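Local coordinates for protein argininosuccinate lyase (Chelativorans sp., PDB 6RXA) that is a C-N lyase of the aspartase/fumarase superfamily, known as EDDS lyase, and is inferred to split argininosuccinate into fumarate and arginine, at residues I136-E140 and E464-R469; Y88-E92 and M106-R112; M373-V378 and I423-D429. The protein carries 2 engineered substitutions. All coordinates share one frame; numbering follows the deposited sequence.

Interaction 1: I136-E140 and E464-R469; sequences IGYRE and ELHKDR
NH2 of R139 reaches OE1 of E464 on the facing helix at 2.7 Å, in a nearly straight bond (N-H...O 166°) that lies in the guanidinium plane and uses the anti lone pair of the carboxylate. NH1 turns to OD2 of D468, a salt bridge whose hydrogen bond is weak and bent, and a water links this same NH1 to D468 OD1. Because R139 runs extended, with CG anti to the backbone N (chi1 -174°), its methylenes lie against L465, whose CD2 sits 3.7 Å from R139 CD. The NE of R139 is hydrogen-bonded to S176 OG of helix 168-193, while R187 makes a second salt bridge with D468, which probably helps to keep that buried carboxylate ionised.

These bonds join two long helices, 112-147 and 451-500, of the central helical bundle characteristic of the aspartase/fumarase superfamily; the short segments run antiparallel at 162°, their axes 10.8 Å apart. Between the polar groups I136 fills the interface: CD1 meets D468 CB at 3.7 Å, and CG2 faces R469 CG. On the other flank E140 OE2 receives R469 NH2 at 2.8 Å, from the anti side and somewhat out of the carboxylate plane. R469 bends at chi3 to make this salt bridge, with the carbonyl oxygen of L465 over one face of its guanidinium.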
# COMPACT_ATOMS: atom_id res chain seq x y z
N ILE A 136 5.52 22.70 13.92
CA ILE A 136 6.14 23.50 14.98
C ILE A 136 5.12 23.84 16.06
O ILE A 136 5.40 23.72 17.26
CB ILE A 136 6.80 24.75 14.39
CG1 ILE A 136 8.05 24.39 13.59
CG2 ILE A 136 7.13 25.75 15.51
CD1 ILE A 136 8.63 25.58 12.82
N GLY A 137 3.92 24.24 15.66
CA GLY A 137 2.89 24.55 16.64
C GLY A 137 2.52 23.35 17.50
O GLY A 137 2.26 23.48 18.70
N TYR A 138 2.50 22.17 16.89
CA TYR A 138 2.24 20.93 17.61
C TYR A 138 3.36 20.64 18.59
O TYR A 138 3.11 20.36 19.77
CB TYR A 138 2.11 19.83 16.56
CG TYR A 138 1.75 18.41 16.96
CD1 TYR A 138 0.95 18.12 18.04
CD2 TYR A 138 2.22 17.35 16.19
CE1 TYR A 138 0.62 16.81 18.35
CE2 TYR A 138 1.89 16.04 16.49
CZ TYR A 138 1.09 15.78 17.57
OH TYR A 138 0.77 14.47 17.89
N ARG A 139 4.61 20.77 18.14
CA ARG A 139 5.74 20.56 19.04
C ARG A 139 5.74 21.58 20.17
O ARG A 139 6.03 21.24 21.33
CB ARG A 139 7.06 20.58 18.26
CG ARG A 139 8.25 20.22 19.13
CD ARG A 139 9.53 20.27 18.34
NE ARG A 139 10.63 19.78 19.16
CZ ARG A 139 11.91 19.92 18.86
NH1 ARG A 139 12.26 20.60 17.77
NH2 ARG A 139 12.84 19.41 19.65
N GLU A 140 5.40 22.84 19.88
CA GLU A 140 5.31 23.85 20.92
C GLU A 140 4.31 23.43 22.00
O GLU A 140 4.59 23.51 23.20
CB GLU A 140 4.90 25.21 20.35
CG GLU A 140 6.01 25.93 19.61
CD GLU A 140 5.54 27.18 18.90
OE1 GLU A 140 4.32 27.42 18.88
OE2 GLU A 140 6.39 27.91 18.34
N GLU A 464 15.90 24.23 20.31
CA GLU A 464 15.63 23.69 18.98
C GLU A 464 14.42 24.36 18.35
O GLU A 464 14.42 24.66 17.15
CB GLU A 464 15.47 22.17 19.06
CG GLU A 464 16.79 21.44 19.27
CD GLU A 464 16.67 19.93 19.34
OE1 GLU A 464 15.55 19.36 19.27
OE2 GLU A 464 17.73 19.28 19.46
N LEU A 465 13.37 24.62 19.14
CA LEU A 465 12.17 25.26 18.61
C LEU A 465 12.47 26.67 18.11
O LEU A 465 11.91 27.11 17.10
CB LEU A 465 11.09 25.30 19.68
CG LEU A 465 10.27 24.02 19.81
CD1 LEU A 465 9.54 23.98 21.15
CD2 LEU A 465 9.27 23.92 18.65
N HIS A 466 13.34 27.40 18.81
CA HIS A 466 13.78 28.69 18.32
C HIS A 466 14.42 28.56 16.95
O HIS A 466 14.15 29.37 16.05
CB HIS A 466 14.76 29.30 19.32
CG HIS A 466 15.24 30.66 18.92
ND1 HIS A 466 14.51 31.80 19.16
CD2 HIS A 466 16.36 31.05 18.27
CE1 HIS A 466 15.17 32.85 18.68
NE2 HIS A 466 16.29 32.42 18.13
N LYS A 467 15.27 27.55 16.76
CA LYS A 467 15.89 27.33 15.45
C LYS A 467 14.86 26.88 14.41
O LYS A 467 14.95 27.30 13.24
CB LYS A 467 17.01 26.30 15.59
CG LYS A 467 18.22 26.79 16.39
CD LYS A 467 19.25 25.68 16.52
CE LYS A 467 20.66 26.12 16.15
NZ LYS A 467 21.52 26.25 17.35
N ASP A 468 13.89 26.05 14.80
CA ASP A 468 12.82 25.64 13.89
C ASP A 468 12.09 26.87 13.35
O ASP A 468 11.82 26.98 12.14
CB ASP A 468 11.78 24.77 14.62
CG ASP A 468 12.31 23.41 15.11
OD1 ASP A 468 13.24 22.83 14.52
OD2 ASP A 468 11.73 22.90 16.10
N ARG A 469 11.72 27.79 14.24
CA ARG A 469 10.99 28.99 13.84
C ARG A 469 11.86 29.88 12.96
O ARG A 469 11.37 30.48 12.00
CB ARG A 469 10.46 29.74 15.06
CG ARG A 469 9.37 29.00 15.83
CD ARG A 469 8.74 29.87 16.93
NE ARG A 469 9.70 30.12 18.01
CZ ARG A 469 9.80 29.40 19.12
NH1 ARG A 469 10.73 29.72 20.00
NH2 ARG A 469 9.00 28.37 19.36
O HOH W 1 14.54 21.00 15.94

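Interaction 2: Y88-E92 and M106-R112; sequences YLPYE and MHIGRSR. With FMT (formic acid), chain B; FMT (formic acid), chain D.
Y88 and H107 form the tight side of this contact, their rings nearly parallel (22°) but slid so far apart that they barely overlap, with CE2 of Y88 over one face of H107 near its rim. The Y88 hydroxyl donates to OE2 of E92 at 2.7 Å, on the anti lone pair of the carboxylate, and accepts a weak bond from R110 NH2. The M106 methyl closes the apolar flank, with CE 3.8 Å from Y88 CE1 and also at the edge of the Y91 ring. CG of M106 lies between its backbone N and carbonyl carbon (chi1 77°), and the extended chain carries CE to the tyrosines.

R110 NH1 bonds to H47. H107 NE2 pairs with S281 OG of the second subunit and E92 OE1 forms a salt bridge with R383 of the third, so the packing belongs to an active site assembled from several chains, as is usual in the aspartase/fumarase superfamily. S111, which N-caps helix 112-147, and R112 bind succinate and fumarate in other crystal structures of this enzyme.

The looser side is built on R112. Its CG rests 3.7 Å from Y88 CD2 and L89 CD1 covers one guanidinium face, but the edge meets small molecules: a water shared by NH1 and L89 N, and two formates, probably from the crystallisation liquor. NH1 binds O1 of the chain D formate at 2.8 Å, and NH2 bonds to both formates. S111 OG bonds weakly to the chain B formate, and S280, S281 and Y26 of the second subunit also bond to formate.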
# COMPACT_ATOMS: atom_id res chain seq x y z
N TYR A 88 -3.68 25.06 -19.16
CA TYR A 88 -2.80 25.94 -19.92
C TYR A 88 -3.38 26.34 -21.28
O TYR A 88 -3.48 27.53 -21.59
CB TYR A 88 -1.38 25.35 -20.09
CG TYR A 88 -0.60 26.33 -20.90
CD1 TYR A 88 -0.19 27.53 -20.33
CD2 TYR A 88 -0.37 26.13 -22.25
CE1 TYR A 88 0.45 28.49 -21.07
CE2 TYR A 88 0.28 27.10 -23.01
CZ TYR A 88 0.69 28.27 -22.40
OH TYR A 88 1.33 29.26 -23.12
N LEU A 89 -3.67 25.38 -22.15
CA LEU A 89 -4.09 25.76 -23.50
C LEU A 89 -5.37 26.59 -23.47
O LEU A 89 -5.45 27.58 -24.21
CB LEU A 89 -4.18 24.55 -24.43
CG LEU A 89 -2.83 23.99 -24.88
CD1 LEU A 89 -3.01 22.72 -25.70
CD2 LEU A 89 -2.05 25.04 -25.68
N PRO A 90 -6.38 26.26 -22.65
CA PRO A 90 -7.53 27.18 -22.53
C PRO A 90 -7.15 28.58 -22.08
O PRO A 90 -7.71 29.57 -22.58
CB PRO A 90 -8.44 26.46 -21.52
CG PRO A 90 -8.13 24.99 -21.75
CD PRO A 90 -6.64 24.95 -22.03
N TYR A 91 -6.21 28.68 -21.14
CA TYR A 91 -5.78 29.98 -20.65
C TYR A 91 -5.07 30.77 -21.75
O TYR A 91 -5.34 31.96 -21.95
CB TYR A 91 -4.86 29.76 -19.45
CG TYR A 91 -4.36 31.02 -18.81
CD1 TYR A 91 -3.27 31.70 -19.32
CD2 TYR A 91 -4.98 31.53 -17.68
CE1 TYR A 91 -2.80 32.86 -18.74
CE2 TYR A 91 -4.52 32.70 -17.09
CZ TYR A 91 -3.43 33.36 -17.62
OH TYR A 91 -2.96 34.51 -17.05
N GLU A 92 -4.17 30.11 -22.48
CA GLU A 92 -3.47 30.79 -23.56
C GLU A 92 -4.45 31.27 -24.62
O GLU A 92 -4.28 32.36 -25.18
CB GLU A 92 -2.42 29.86 -24.17
CG GLU A 92 -1.43 30.61 -25.06
CD GLU A 92 -0.65 29.70 -26.01
OE1 GLU A 92 -1.06 29.60 -27.19
OE2 GLU A 92 0.36 29.10 -25.59
N MET A 106 4.23 33.98 -25.33
CA MET A 106 4.60 33.65 -23.96
C MET A 106 5.03 32.19 -23.82
O MET A 106 5.59 31.82 -22.79
CB MET A 106 3.48 33.97 -22.96
CG MET A 106 2.30 33.00 -22.91
SD MET A 106 1.51 33.06 -21.27
CE MET A 106 -0.03 32.21 -21.63
N HIS A 107 4.78 31.35 -24.83
CA HIS A 107 5.16 29.95 -24.76
C HIS A 107 6.52 29.68 -25.41
O HIS A 107 6.96 28.53 -25.43
CB HIS A 107 4.10 29.07 -25.42
CG HIS A 107 3.95 27.72 -24.78
ND1 HIS A 107 3.82 27.55 -23.42
CD2 HIS A 107 3.91 26.48 -25.32
CE1 HIS A 107 3.70 26.26 -23.15
NE2 HIS A 107 3.74 25.59 -24.28
N ILE A 108 7.19 30.72 -25.93
CA ILE A 108 8.50 30.51 -26.53
C ILE A 108 9.45 29.87 -25.52
O ILE A 108 9.60 30.35 -24.38
CB ILE A 108 9.05 31.84 -27.07
CG1 ILE A 108 8.28 32.25 -28.33
CG2 ILE A 108 10.54 31.70 -27.36
CD1 ILE A 108 8.57 33.69 -28.79
N GLY A 109 10.09 28.78 -25.92
CA GLY A 109 11.07 28.13 -25.08
C GLY A 109 10.52 27.33 -23.92
O GLY A 109 11.27 26.96 -23.02
N ARG A 110 9.22 27.02 -23.92
CA ARG A 110 8.54 26.43 -22.77
C ARG A 110 7.58 25.36 -23.25
O ARG A 110 7.27 25.25 -24.44
CB ARG A 110 7.79 27.53 -22.00
CG ARG A 110 7.21 27.14 -20.68
CD ARG A 110 6.59 28.35 -20.01
NE ARG A 110 5.44 28.89 -20.73
CZ ARG A 110 4.57 29.73 -20.17
NH1 ARG A 110 4.74 30.10 -18.92
NH2 ARG A 110 3.53 30.18 -20.86
N SER A 111 7.11 24.55 -22.30
CA SER A 111 6.15 23.49 -22.56
C SER A 111 5.14 23.46 -21.43
O SER A 111 5.40 23.97 -20.33
CB SER A 111 6.89 22.15 -22.64
OG SER A 111 6.05 21.01 -22.66
N ARG A 112 4.01 22.80 -21.66
CA ARG A 112 3.18 22.44 -20.52
C ARG A 112 3.94 21.53 -19.54
O ARG A 112 3.60 21.50 -18.35
CB ARG A 112 1.88 21.76 -20.96
CG ARG A 112 0.87 22.74 -21.56
CD ARG A 112 -0.44 22.05 -21.95
NE ARG A 112 -0.23 21.00 -22.95
CZ ARG A 112 -1.19 20.23 -23.46
NH1 ARG A 112 -2.44 20.37 -23.06
NH2 ARG A 112 -0.89 19.31 -24.36
C FMT B . 3.49 19.51 -23.86
O1 FMT B . 4.47 19.62 -24.58
O2 FMT B . 2.38 19.30 -24.33
C FMT D . -4.65 17.53 -23.77
O1 FMT D . -3.90 18.32 -24.35
O2 FMT D . -4.77 17.53 -22.54
O HOH W 2 -3.93 22.41 -21.47

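Interaction 3: M373-V378 and I423-D429; sequences MLVRRV and INVSADD
V425 CG1 points into a group of side chains on helix 367-378, touching M373 SD and V378 CG1, each at 3.8 Å, with CD2 of L374 close by. Here the end of one helix in the argininosuccinate lyase C-terminal region packs on the turn that starts another: N424 centres an inverse gamma turn, and S426 and D429 form a capping box for helix 427-434. I423 extends the apolar layer, its CD1 pressed to 3.5 Å from V378 CG2, tighter than usual for two carbons. Deeper along the helix, M373 has CG anti to the backbone N and bends at both chi2 and chi3, which brings CE within 3.7 Å of D429 CB.

A salt bridge lies beside this layer. R377 folds back through chi2 and chi3 until its NH2 meets D429 OD2 at 3.0 Å, while OD1 lies over one guanidinium face, the two flat groups turned 63° apart. With an alanine in place of D429, R377 would probably lose this salt-bridge partner and the S426 amide its acceptor, which is half of the capping box.

In the next shell, L374 leans on A385 and V389 of helix 382-399, and Q412 holds the I423 carbonyl. The capping box positions the acid itself: S426 N donates to D429 OD2 from above the carboxylate plane (N-H...O 171°), and S426 OG accepts from D429 N at 3.0 Å.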
# COMPACT_ATOMS: atom_id res chain seq x y z
N MET A 373 16.92 -3.48 43.55
CA MET A 373 17.36 -3.32 44.94
C MET A 373 17.97 -4.61 45.47
O MET A 373 19.00 -4.58 46.16
CB MET A 373 16.18 -2.86 45.80
CG MET A 373 16.53 -2.57 47.25
SD MET A 373 16.49 -4.06 48.27
CE MET A 373 14.72 -4.20 48.55
N LEU A 374 17.35 -5.76 45.17
CA LEU A 374 17.91 -7.02 45.62
C LEU A 374 19.31 -7.23 45.05
O LEU A 374 20.25 -7.58 45.77
CB LEU A 374 17.01 -8.19 45.25
CG LEU A 374 15.57 -8.15 45.77
CD1 LEU A 374 14.85 -9.44 45.37
CD2 LEU A 374 15.53 -7.93 47.25
N VAL A 375 19.46 -7.01 43.73
CA VAL A 375 20.78 -7.14 43.10
C VAL A 375 21.78 -6.22 43.77
O VAL A 375 22.90 -6.62 44.12
CB VAL A 375 20.66 -6.84 41.60
CG1 VAL A 375 22.04 -6.77 40.96
CG2 VAL A 375 19.80 -7.89 40.92
N ARG A 376 21.40 -4.95 43.96
CA ARG A 376 22.32 -3.95 44.49
C ARG A 376 22.66 -4.22 45.95
O ARG A 376 23.81 -4.04 46.36
CB ARG A 376 21.69 -2.57 44.32
CG ARG A 376 22.63 -1.40 44.56
CD ARG A 376 21.88 -0.07 44.40
NE ARG A 376 21.44 0.18 43.02
CZ ARG A 376 20.17 0.16 42.61
NH1 ARG A 376 19.17 -0.09 43.45
NH2 ARG A 376 19.90 0.40 41.33
N ARG A 377 21.68 -4.66 46.74
CA ARG A 377 21.88 -4.80 48.18
C ARG A 377 22.54 -6.12 48.56
O ARG A 377 23.42 -6.15 49.42
CB ARG A 377 20.55 -4.66 48.92
CG ARG A 377 19.96 -3.25 48.88
CD ARG A 377 20.63 -2.31 49.89
NE ARG A 377 20.32 -2.68 51.27
CZ ARG A 377 20.81 -2.07 52.34
NH1 ARG A 377 21.64 -1.05 52.20
NH2 ARG A 377 20.46 -2.48 53.55
N VAL A 378 22.12 -7.23 47.95
CA VAL A 378 22.64 -8.55 48.31
C VAL A 378 23.50 -9.17 47.23
O VAL A 378 24.05 -10.26 47.44
CB VAL A 378 21.53 -9.52 48.77
CG1 VAL A 378 20.65 -8.86 49.84
CG2 VAL A 378 20.68 -9.99 47.60
N ILE A 423 16.29 -13.47 52.47
CA ILE A 423 17.13 -12.49 51.79
C ILE A 423 17.35 -11.31 52.73
O ILE A 423 16.43 -10.87 53.42
CB ILE A 423 16.52 -12.08 50.43
CG1 ILE A 423 17.48 -11.14 49.69
CG2 ILE A 423 15.15 -11.45 50.62
CD1 ILE A 423 17.51 -11.35 48.17
N ASN A 424 18.58 -10.80 52.73
CA ASN A 424 19.03 -9.85 53.74
C ASN A 424 18.76 -8.42 53.27
O ASN A 424 19.65 -7.67 52.87
CB ASN A 424 20.50 -10.07 54.05
CG ASN A 424 20.84 -9.80 55.50
OD1 ASN A 424 20.08 -10.16 56.40
ND2 ASN A 424 21.99 -9.18 55.73
N VAL A 425 17.47 -8.04 53.33
CA VAL A 425 17.03 -6.68 53.03
C VAL A 425 16.03 -6.26 54.10
O VAL A 425 15.37 -7.08 54.73
CB VAL A 425 16.41 -6.54 51.62
CG1 VAL A 425 17.42 -6.94 50.54
CG2 VAL A 425 15.14 -7.36 51.51
N SER A 426 15.93 -4.95 54.29
CA SER A 426 15.12 -4.39 55.35
C SER A 426 13.76 -3.94 54.83
O SER A 426 13.53 -3.79 53.62
CB SER A 426 15.82 -3.18 55.97
OG SER A 426 15.86 -2.10 55.04
N ALA A 427 12.85 -3.70 55.78
CA ALA A 427 11.54 -3.15 55.44
C ALA A 427 11.67 -1.79 54.76
O ALA A 427 10.90 -1.46 53.85
CB ALA A 427 10.69 -3.03 56.71
N ASP A 428 12.65 -0.98 55.18
CA ASP A 428 12.83 0.33 54.57
C ASP A 428 13.39 0.22 53.16
O ASP A 428 13.06 1.03 52.29
CB ASP A 428 13.74 1.21 55.43
CG ASP A 428 13.03 1.76 56.65
OD1 ASP A 428 11.79 1.85 56.64
OD2 ASP A 428 13.73 2.12 57.63
N ASP A 429 14.27 -0.77 52.92
CA ASP A 429 14.74 -1.00 51.56
C ASP A 429 13.56 -1.27 50.62
O ASP A 429 13.51 -0.76 49.49
CB ASP A 429 15.67 -2.22 51.52
CG ASP A 429 17.00 -1.98 52.20
OD1 ASP A 429 17.48 -0.82 52.23
OD2 ASP A 429 17.58 -2.97 52.69

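How the interactions relate
From the N terminus, interaction 2 comes first: it closes a short loop that folds the segment leading into helix 112-147 back on the start of helix 88-99. Interaction 1 opens further along helix 112-147 and closes more than 320 residues later on helix 451-500, tying the two into the central bundle. Interaction 3 lies wholly within that long excursion, closing a 44-residue loop in the C-terminal region; none of the three cross. Interactions 2 and 3 stand on opposite sides of the chain's centre, about 82 Å apart between contact centres, yet residues of both segment pairs touch the third subunit, whereas interaction 1 is internal to its own chain.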